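Local coordinates for uncharacterized protein MJ1460 (Methanocaldococcus jannaschii DSM 2661, PDB 2OSD), which is of unknown function but carries a V4R domain, a predicted small-molecule-binding module, and forms a two-chain assembly with bound zinc, at residues 62-67 with 125-130; 84-89 with 98-103; 115-120 with 141-146. The protein carries 3 engineered substitutions. All blocks are in the same frame, centred on the assembly; numbering follows the deposited sequence.

Contact 1 of 3, residues 62-67 with 125-130; sequences KMLSPK and AGCLEE. With CA (calcium ion), chain B; CA (calcium ion), chain C; EDO (1,2-ethanediol), chain G.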
loop_
_atom_site.group_PDB
_atom_site.type_symbol
_atom_site.label_atom_id
_atom_site.label_comp_id
_atom_site.label_asym_id
_atom_site.label_seq_id
_atom_site.Cartn_x
_atom_site.Cartn_y
_atom_site.Cartn_z
ATOM N N LYS A 62 5.563 -12.925 -7.378
ATOM C CA LYS A 62 6.497 -13.161 -8.460
ATOM C C LYS A 62 7.592 -12.121 -8.386
ATOM O O LYS A 62 8.767 -12.393 -8.644
ATOM C CB LYS A 62 5.821 -13.063 -9.809
ATOM C CG LYS A 62 6.797 -13.411 -10.938
ATOM C CD LYS A 62 6.248 -13.196 -12.355
ATOM C CE LYS A 62 4.976 -14.013 -12.609
ATOM N NZ LYS A 62 4.803 -14.271 -14.076
HETATM N N MSE A 63 7.179 -10.908 -8.051
HETATM C CA MSE A 63 8.045 -9.772 -8.111
HETATM C C MSE A 63 8.952 -9.735 -6.911
HETATM O O MSE A 63 10.095 -9.340 -7.036
HETATM C CB MSE A 63 7.248 -8.496 -8.194
HETATM C CG MSE A 63 7.982 -7.461 -8.931
HETATM SE SE MSE A 63 7.639 -7.709 -10.792
HETATM C CE MSE A 63 5.946 -6.745 -10.415
ATOM N N LEU A 64 8.463 -10.183 -5.758
ATOM C CA LEU A 64 9.322 -10.353 -4.584
ATOM C C LEU A 64 10.414 -11.411 -4.835
ATOM O O LEU A 64 11.507 -11.292 -4.304
ATOM C CB LEU A 64 8.509 -10.756 -3.353
ATOM C CG LEU A 64 7.391 -9.906 -2.792
ATOM C CD1 LEU A 64 6.761 -10.715 -1.671
ATOM C CD2 LEU A 64 7.890 -8.549 -2.276
ATOM N N SER A 65 10.087 -12.432 -5.622
ATOM C CA SER A 65 11.002 -13.515 -6.064
ATOM C C SER A 65 12.003 -13.931 -5.007
ATOM O O SER A 65 13.198 -13.720 -5.172
ATOM C CB SER A 65 11.740 -13.152 -7.367
ATOM O OG SER A 65 12.684 -14.166 -7.746
ATOM N N PRO A 66 11.525 -14.564 -3.929
ATOM C CA PRO A 66 12.456 -15.051 -2.917
ATOM C C PRO A 66 13.255 -16.259 -3.430
ATOM O O PRO A 66 12.795 -16.956 -4.323
ATOM C CB PRO A 66 11.535 -15.411 -1.755
ATOM C CG PRO A 66 10.238 -15.788 -2.432
ATOM C CD PRO A 66 10.119 -14.870 -3.588
ATOM N N LYS A 67 14.451 -16.463 -2.873
ATOM C CA LYS A 67 15.399 -17.485 -3.324
ATOM C C LYS A 67 15.097 -18.873 -2.734
ATOM O O LYS A 67 15.356 -19.891 -3.355
ATOM C CB LYS A 67 16.836 -17.067 -2.924
ATOM C CG LYS A 67 17.909 -17.468 -3.896
ATOM N N ALA A 125 1.428 -18.092 -3.398
ATOM C CA ALA A 125 1.431 -18.823 -4.680
ATOM C C ALA A 125 2.589 -18.382 -5.618
ATOM O O ALA A 125 3.310 -19.203 -6.144
ATOM C CB ALA A 125 0.097 -18.642 -5.358
ATOM N N GLY A 126 2.755 -17.080 -5.829
ATOM C CA GLY A 126 3.787 -16.559 -6.721
ATOM C C GLY A 126 5.213 -16.669 -6.199
ATOM O O GLY A 126 6.128 -16.914 -6.985
ATOM N N CYS A 127 5.423 -16.481 -4.893
ATOM C CA CYS A 127 6.734 -16.719 -4.285
ATOM C C CYS A 127 7.145 -18.187 -4.391
ATOM O O CYS A 127 8.330 -18.503 -4.611
ATOM C CB CYS A 127 6.707 -16.360 -2.831
ATOM S SG CYS A 127 6.541 -14.611 -2.504
ATOM N N LEU A 128 6.181 -19.087 -4.182
ATOM C CA LEU A 128 6.465 -20.513 -4.267
ATOM C C LEU A 128 6.873 -20.905 -5.675
ATOM O O LEU A 128 7.792 -21.706 -5.810
ATOM C CB LEU A 128 5.296 -21.383 -3.777
ATOM C CG LEU A 128 5.070 -21.406 -2.263
ATOM C CD1 LEU A 128 3.775 -22.116 -1.970
ATOM C CD2 LEU A 128 6.246 -22.047 -1.483
ATOM N N GLU A 129 6.226 -20.364 -6.717
ATOM C CA GLU A 129 6.656 -20.710 -8.100
ATOM C C GLU A 129 8.039 -20.076 -8.448
ATOM O O GLU A 129 8.826 -20.631 -9.189
ATOM C CB GLU A 129 5.572 -20.384 -9.153
ATOM C CG GLU A 129 5.897 -19.257 -10.118
ATOM C CD GLU A 129 6.716 -19.660 -11.304
ATOM O OE1 GLU A 129 6.849 -20.855 -11.552
ATOM O OE2 GLU A 129 7.248 -18.791 -12.017
ATOM N N GLU A 130 8.333 -18.914 -7.890
ATOM C CA GLU A 130 9.653 -18.332 -8.037
ATOM C C GLU A 130 10.777 -19.160 -7.368
ATOM O O GLU A 130 11.919 -19.215 -7.894
ATOM C CB GLU A 130 9.646 -16.890 -7.544
ATOM C CG GLU A 130 9.073 -15.910 -8.591
ATOM C CD GLU A 130 9.978 -15.769 -9.796
ATOM O OE1 GLU A 130 11.026 -15.138 -9.605
ATOM O OE2 GLU A 130 9.698 -16.289 -10.922
HETATM CA CA CA B . 8.855 -17.896 -12.724
HETATM CA CA CA C . 12.222 -16.084 -11.713
HETATM C C1 EDO G . 14.841 -16.299 -7.601
HETATM O O1 EDO G . 14.057 -17.230 -6.819
HETATM C C2 EDO G . 15.551 -15.277 -6.702
HETATM O O2 EDO G . 15.105 -13.947 -6.971
HETATM O O HOH W 1 10.059 -19.514 -11.315
HETATM O O HOH W 2 8.752 -15.898 -13.296
HETATM O O HOH W 3 6.832 -17.338 -14.164
HETATM O O HOH W 4 11.190 -14.225 -12.385
HETATM O O HOH W 5 14.109 -14.881 -10.572
#

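Contact 2 of 3, residues 84-89 with 98-103; sequences LEIDEN and YKIKLS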
loop_
_atom_site.group_PDB
_atom_site.type_symbol
_atom_site.label_atom_id
_atom_site.label_comp_id
_atom_site.label_asym_id
_atom_site.label_seq_id
_atom_site.Cartn_x
_atom_site.Cartn_y
_atom_site.Cartn_z
ATOM N N LEU A 84 5.386 -16.683 9.119
ATOM C CA LEU A 84 4.974 -17.852 8.318
ATOM C C LEU A 84 5.617 -19.125 8.828
ATOM O O LEU A 84 6.821 -19.159 9.015
ATOM C CB LEU A 84 5.421 -17.708 6.857
ATOM C CG LEU A 84 4.693 -16.851 5.829
ATOM C CD1 LEU A 84 5.574 -16.827 4.598
ATOM C CD2 LEU A 84 3.326 -17.408 5.490
ATOM N N GLU A 85 4.814 -20.159 9.048
ATOM C CA GLU A 85 5.335 -21.467 9.395
ATOM C C GLU A 85 5.251 -22.347 8.153
ATOM O O GLU A 85 4.188 -22.472 7.533
ATOM C CB GLU A 85 4.568 -22.077 10.578
ATOM C CG GLU A 85 4.806 -21.338 11.922
ATOM C CD GLU A 85 3.574 -20.607 12.467
ATOM O OE1 GLU A 85 2.515 -21.259 12.595
ATOM O OE2 GLU A 85 3.682 -19.401 12.798
ATOM N N ILE A 86 6.392 -22.916 7.768
ATOM C CA ILE A 86 6.478 -23.760 6.579
ATOM C C ILE A 86 7.474 -24.852 6.871
ATOM O O ILE A 86 8.590 -24.550 7.242
ATOM C CB ILE A 86 6.991 -22.981 5.339
ATOM C CG1 ILE A 86 6.143 -21.727 5.076
ATOM C CG2 ILE A 86 6.961 -23.882 4.159
ATOM C CD1 ILE A 86 6.590 -20.862 3.882
ATOM N N ASP A 87 7.079 -26.110 6.710
ATOM C CA ASP A 87 7.993 -27.229 6.959
ATOM C C ASP A 87 8.767 -27.549 5.668
ATOM O O ASP A 87 8.242 -28.183 4.747
ATOM C CB ASP A 87 7.223 -28.452 7.496
ATOM C CG ASP A 87 8.140 -29.640 7.848
ATOM O OD1 ASP A 87 9.309 -29.684 7.391
ATOM O OD2 ASP A 87 7.677 -30.543 8.584
ATOM N N GLU A 88 10.013 -27.082 5.612
ATOM C CA GLU A 88 10.876 -27.299 4.449
ATOM C C GLU A 88 11.119 -28.783 4.237
ATOM O O GLU A 88 11.019 -29.274 3.109
ATOM C CB GLU A 88 12.237 -26.621 4.635
ATOM C CG GLU A 88 12.321 -25.139 4.289
ATOM C CD GLU A 88 13.744 -24.741 3.858
ATOM O OE1 GLU A 88 14.177 -25.182 2.762
ATOM O OE2 GLU A 88 14.417 -24.000 4.617
ATOM N N ASN A 89 11.449 -29.485 5.323
ATOM C CA ASN A 89 11.739 -30.931 5.257
ATOM C C ASN A 89 10.626 -31.698 4.514
ATOM O O ASN A 89 10.905 -32.516 3.633
ATOM C CB ASN A 89 11.969 -31.530 6.661
ATOM C CG ASN A 89 12.749 -30.581 7.588
ATOM N N TYR A 98 0.505 -29.189 0.804
ATOM C CA TYR A 98 1.308 -28.654 1.884
ATOM C C TYR A 98 0.375 -27.739 2.679
ATOM O O TYR A 98 -0.712 -27.392 2.212
ATOM C CB TYR A 98 2.524 -27.879 1.327
ATOM C CG TYR A 98 3.311 -28.683 0.308
ATOM C CD1 TYR A 98 4.334 -29.554 0.710
ATOM C CD2 TYR A 98 3.002 -28.618 -1.053
ATOM C CE1 TYR A 98 5.041 -30.326 -0.225
ATOM C CE2 TYR A 98 3.706 -29.389 -1.993
ATOM C CZ TYR A 98 4.725 -30.235 -1.568
ATOM O OH TYR A 98 5.418 -30.986 -2.488
ATOM N N LYS A 99 0.794 -27.379 3.884
ATOM C CA LYS A 99 0.035 -26.478 4.748
ATOM C C LYS A 99 1.005 -25.413 5.220
ATOM O O LYS A 99 2.126 -25.739 5.624
ATOM C CB LYS A 99 -0.503 -27.241 5.948
ATOM C CG LYS A 99 -1.768 -26.702 6.573
ATOM C CD LYS A 99 -1.993 -27.364 7.944
ATOM C CE LYS A 99 -3.411 -27.884 8.125
ATOM N NZ LYS A 99 -3.409 -29.057 9.062
ATOM N N ILE A 100 0.589 -24.150 5.116
ATOM C CA ILE A 100 1.367 -23.041 5.574
ATOM C C ILE A 100 0.520 -22.238 6.584
ATOM O O ILE A 100 -0.636 -21.882 6.316
ATOM C CB ILE A 100 1.757 -22.129 4.386
ATOM C CG1 ILE A 100 2.629 -22.881 3.375
ATOM C CG2 ILE A 100 2.475 -20.839 4.872
ATOM C CD1 ILE A 100 3.043 -22.059 2.160
ATOM N N LYS A 101 1.099 -21.939 7.738
ATOM C CA LYS A 101 0.405 -21.160 8.736
ATOM C C LYS A 101 0.989 -19.758 8.768
ATOM O O LYS A 101 2.131 -19.563 8.368
ATOM C CB LYS A 101 0.483 -21.851 10.090
ATOM C CG LYS A 101 -0.081 -23.289 10.060
ATOM C CD LYS A 101 0.164 -24.014 11.349
ATOM C CE LYS A 101 -0.949 -24.974 11.671
ATOM N NZ LYS A 101 -0.681 -25.632 12.984
ATOM N N LEU A 102 0.175 -18.780 9.166
ATOM C CA LEU A 102 0.622 -17.416 9.272
ATOM C C LEU A 102 0.131 -16.888 10.604
ATOM O O LEU A 102 -1.075 -16.847 10.850
ATOM C CB LEU A 102 0.096 -16.562 8.111
ATOM C CG LEU A 102 0.499 -15.076 8.073
ATOM C CD1 LEU A 102 2.008 -14.854 8.066
ATOM C CD2 LEU A 102 -0.126 -14.417 6.882
ATOM N N SER A 103 1.070 -16.547 11.481
ATOM C CA SER A 103 0.762 -15.974 12.785
ATOM C C SER A 103 0.939 -14.483 12.666
ATOM O O SER A 103 1.810 -14.032 11.935
ATOM C CB SER A 103 1.721 -16.465 13.854
ATOM O OG SER A 103 1.455 -17.810 14.151
#

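Contact 3 of 3, residues 115-120 with 141-146; sequences PIHDFI and VECVSQ. With ZN (zinc ion), chain E.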
loop_
_atom_site.group_PDB
_atom_site.type_symbol
_atom_site.label_atom_id
_atom_site.label_comp_id
_atom_site.label_asym_id
_atom_site.label_seq_id
_atom_site.Cartn_x
_atom_site.Cartn_y
_atom_site.Cartn_z
ATOM N N PRO A 115 -12.549 -16.335 5.364
ATOM C CA PRO A 115 -11.190 -15.829 5.394
ATOM C C PRO A 115 -11.008 -14.596 4.521
ATOM O O PRO A 115 -11.641 -14.496 3.474
ATOM C CB PRO A 115 -10.385 -16.997 4.854
ATOM C CG PRO A 115 -11.187 -18.182 5.178
ATOM C CD PRO A 115 -12.581 -17.772 5.026
ATOM N N ILE A 116 -10.144 -13.678 4.959
ATOM C CA ILE A 116 -9.968 -12.394 4.318
ATOM C C ILE A 116 -8.635 -12.234 3.613
ATOM O O ILE A 116 -8.479 -11.297 2.853
ATOM C CB ILE A 116 -10.124 -11.209 5.323
ATOM C CG1 ILE A 116 -9.022 -11.198 6.395
ATOM C CG2 ILE A 116 -11.523 -11.218 5.964
ATOM C CD1 ILE A 116 -8.976 -9.911 7.263
ATOM N N HIS A 117 -7.670 -13.127 3.830
ATOM C CA HIS A 117 -6.314 -12.930 3.246
ATOM C C HIS A 117 -6.070 -13.458 1.830
ATOM O O HIS A 117 -5.142 -14.209 1.578
ATOM C CB HIS A 117 -5.250 -13.414 4.236
ATOM C CG HIS A 117 -5.187 -12.582 5.480
ATOM N ND1 HIS A 117 -5.641 -13.024 6.701
ATOM C CD2 HIS A 117 -4.772 -11.309 5.676
ATOM C CE1 HIS A 117 -5.461 -12.081 7.606
ATOM N NE2 HIS A 117 -4.950 -11.023 7.004
ATOM N N ASP A 118 -6.908 -13.035 0.899
ATOM C CA ASP A 118 -6.784 -13.462 -0.479
ATOM C C ASP A 118 -5.501 -12.980 -1.124
ATOM O O ASP A 118 -4.856 -13.705 -1.877
ATOM C CB ASP A 118 -7.945 -12.929 -1.302
ATOM C CG ASP A 118 -9.236 -13.613 -0.995
ATOM O OD1 ASP A 118 -9.314 -14.314 0.045
ATOM O OD2 ASP A 118 -10.179 -13.418 -1.790
ATOM N N PHE A 119 -5.152 -11.740 -0.841
ATOM C CA PHE A 119 -3.975 -11.148 -1.415
ATOM C C PHE A 119 -2.731 -11.897 -0.969
ATOM O O PHE A 119 -1.951 -12.313 -1.805
ATOM C CB PHE A 119 -3.929 -9.652 -1.059
ATOM C CG PHE A 119 -2.654 -8.977 -1.427
ATOM C CD1 PHE A 119 -2.272 -8.872 -2.733
ATOM C CD2 PHE A 119 -1.853 -8.414 -0.466
ATOM C CE1 PHE A 119 -1.097 -8.251 -3.071
ATOM C CE2 PHE A 119 -0.677 -7.802 -0.818
ATOM C CZ PHE A 119 -0.319 -7.713 -2.109
ATOM N N ILE A 120 -2.554 -12.074 0.345
ATOM C CA ILE A 120 -1.493 -12.936 0.893
ATOM C C ILE A 120 -1.467 -14.374 0.297
ATOM O O ILE A 120 -0.396 -14.923 0.069
ATOM C CB ILE A 120 -1.546 -12.962 2.461
ATOM C CG1 ILE A 120 -0.943 -11.682 3.053
ATOM C CG2 ILE A 120 -0.792 -14.163 3.072
ATOM C CD1 ILE A 120 -1.167 -11.541 4.602
ATOM N N VAL A 141 -7.940 -21.629 4.243
ATOM C CA VAL A 141 -9.010 -22.461 4.771
ATOM C C VAL A 141 -9.398 -22.135 6.236
ATOM O O VAL A 141 -10.453 -22.570 6.717
ATOM C CB VAL A 141 -8.686 -23.990 4.592
ATOM C CG1 VAL A 141 -8.824 -24.367 3.131
ATOM C CG2 VAL A 141 -7.291 -24.355 5.119
ATOM N N GLU A 142 -8.547 -21.398 6.943
ATOM C CA GLU A 142 -8.868 -20.847 8.275
ATOM C C GLU A 142 -8.244 -19.474 8.303
ATOM O O GLU A 142 -7.287 -19.259 7.623
ATOM C CB GLU A 142 -8.276 -21.684 9.411
ATOM C CG GLU A 142 -8.797 -23.096 9.496
ATOM C CD GLU A 142 -8.435 -23.764 10.807
ATOM O OE1 GLU A 142 -7.462 -23.323 11.459
ATOM O OE2 GLU A 142 -9.117 -24.732 11.190
ATOM N N CYS A 143 -8.793 -18.572 9.107
ATOM C CA CYS A 143 -8.349 -17.195 9.182
ATOM C C CYS A 143 -8.503 -16.658 10.587
ATOM O O CYS A 143 -9.456 -16.965 11.270
ATOM C CB CYS A 143 -9.156 -16.343 8.214
ATOM S SG CYS A 143 -8.552 -14.655 7.889
ATOM N N VAL A 144 -7.528 -15.886 11.024
ATOM C CA VAL A 144 -7.654 -15.049 12.235
ATOM C C VAL A 144 -8.983 -14.235 12.266
ATOM O O VAL A 144 -9.556 -14.030 13.322
ATOM C CB VAL A 144 -6.364 -14.157 12.395
ATOM C CG1 VAL A 144 -6.532 -13.123 13.441
ATOM C CG2 VAL A 144 -5.191 -15.041 12.775
ATOM N N SER A 145 -9.492 -13.848 11.098
ATOM C CA SER A 145 -10.804 -13.183 10.956
ATOM C C SER A 145 -11.969 -13.946 11.578
ATOM O O SER A 145 -13.012 -13.358 11.880
ATOM C CB SER A 145 -11.127 -12.879 9.460
ATOM O OG SER A 145 -11.864 -13.935 8.811
ATOM N N GLN A 146 -11.802 -15.255 11.752
ATOM C CA GLN A 146 -12.834 -16.102 12.316
ATOM C C GLN A 146 -12.593 -16.408 13.787
ATOM O O GLN A 146 -13.288 -17.248 14.364
ATOM C CB GLN A 146 -12.876 -17.410 11.540
ATOM C CG GLN A 146 -12.994 -17.222 10.054
ATOM C CD GLN A 146 -12.691 -18.474 9.263
ATOM O OE1 GLN A 146 -11.783 -19.254 9.645
ATOM N NE2 GLN A 146 -13.445 -18.667 8.137
HETATM ZN ZN ZN E . -6.260 -14.966 7.324
#

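Contact 1 of 3, residues 62-67 with 125-130
With CG beside the backbone N (chi1 -80°) and the chain bent at chi2 (-68°), Glu130 folds its carboxylate toward Ser65, whose OG, anti to the backbone N (chi1 176°), is swung to the carbonyl side, where it meets that carboxylate. Ser65 OG donates to Glu130 OE1 at 2.7 Å, meeting the anti lone pair, the one turned away from OE2. The carboxylate is gripped elsewhere as well: OE1 and OE2 together clasp one calcium ion, and OE2 also reaches a second, 2.6 Å away. Glu129 OE2 and three waters bind that second ion, so a single glutamate bridges the two metals. The aliphatic part of Glu130 lies over the end of helix 53-64, its CG 3.5 Å from Lys62 O.

Further along, the Pro66 ring rests against Cys127, CG to CB at 3.6 Å, while Leu64 CD1 comes within 4.0 Å of Cys127 SG. Leu72 and Ile75 of helix 69-79 extend this apolar patch. The lack of a side chain at Gly126 leaves room for the backbone of Lys62, CA to CA at 4.7 Å. Ser65, with positive phi, turns the chain out of its helix beside this junction. Close approach of two helices at a glycine is a familiar form of helix-helix packing, here at the C-terminal end of helix 53-64 and beside a carboxylate-bridged pair of calcium ions.

Contact 2 of 3, residues 84-89 with 98-103
An antiparallel pairing at the margin of the four-stranded sheet joins Leu84 and Glu85 to strand 98-103. Glu85 and Lys101 form the hydrogen-bonded pair: Glu85 N donates to Lys101 O at 2.8 Å, and Lys101 N returns a bond to Glu85 O at 3.1 Å. Leu84 faces Leu102 in the neighbouring non-hydrogen-bonded pair, where Leu84 CA also makes a CA-H...O contact with Lys101 O. The alternation of a strand ladder then sorts the side chains onto two faces. On the face of Leu84 and Leu102, Leu84 CD2 sits between Ile100 CG2 (3.6 Å) and Leu102 CD1 (3.9 Å). Ile86 lies alongside Ile100, both pointing the same way, with CG1 against Ile100 CG2 at 3.8 Å. Helices 69-79 and 118-132 pack on this apolar layer, Phe76 and Leu124 touching Leu84, and Ile120 touching Leu102.

The face of Glu85 and Lys101 is polar. Glu85 is modelled in two conformations; in the one described here, a bend at chi2 (113°) lays its carboxylate over the root of Lys101, OE1 3.3 Å from Lys101 CB. Ser103 OG donates to Glu85 OE2 at 3.1 Å on its syn lone pair, while OE1 forms a salt bridge with Lys150. An alanine in place of Ser103 has no hydroxyl to offer OE2, and the carboxylate, held then by Lys150, would probably be freer to turn. Beyond the ladder, Asp87 caps the start of helix 88-92, its OD1 accepting from Lys90 N.

Contact 3 of 3, residues 115-120 with 141-146
His117 and Cys143 meet on a zinc ion, which takes His117 ND1 at 2.1 Å and Cys143 SG at 2.4 Å. Glu140 and Cys151 supply the other two protein ligands. Sharing the metal brings Cys143 SG to 3.5 Å from His117 ND1, the sulfur lying oblique to the ring.

In the next shell, two backbone amides point at the sulfur. Ile116 N donates to Cys143 SG across the contact in a nearly straight bond (170°), and Ser145 N, in the turn after the cysteine, donates to the same Cys143 SG at 3.4 Å. The histidine is fixed from its far side, NE2 bonding to Pro106 O. Ile116 has CG1 in the crowded position between its backbone N and carbonyl carbon (chi1 65°), which sets that atom over the centre of the His117 ring, 3.8 Å above the plane.

Farther out, Pro115 CB packs on Cys143 CB at 3.6 Å, and Pro115 CD lies 3.4 Å from Gln146 NE2. Gln146 bonds back to the cysteine, its OE1 accepting from Cys143 N, while NE2 bonds to Glu113 O. Ser145 OG reaches Lys112 O, tying the same turn to the approach to Pro115.

Four protein ligands around the metal are consistent with a structural zinc site, and the paired N-H...S bonds would be expected to stabilise negative charge on a metal-bound thiolate.

In the fold
The three contacts stand about 15 to 20 Å apart, centre to centre; contacts 1 and 3 use helix 118-132, and contacts 2 and 3 reach the antiparallel sheet. Along the chain, contact 2 falls between the two segments of contact 1 and closes before contact 3 opens, whereas contacts 1 and 3 alternate their segments. Contacts 1 and 3 occupy opposite sides of the chain's centre. Contact 2 touches both: Ile100 meets Leu128 of contact 1, and Leu102 meets Ile120 of contact 3. Through these two apolar touches the sheet margin packs on the helix whose start carries the zinc ligand. Residues 62-67, the end of helix 53-64 and the loop after it, pack on this V4R region.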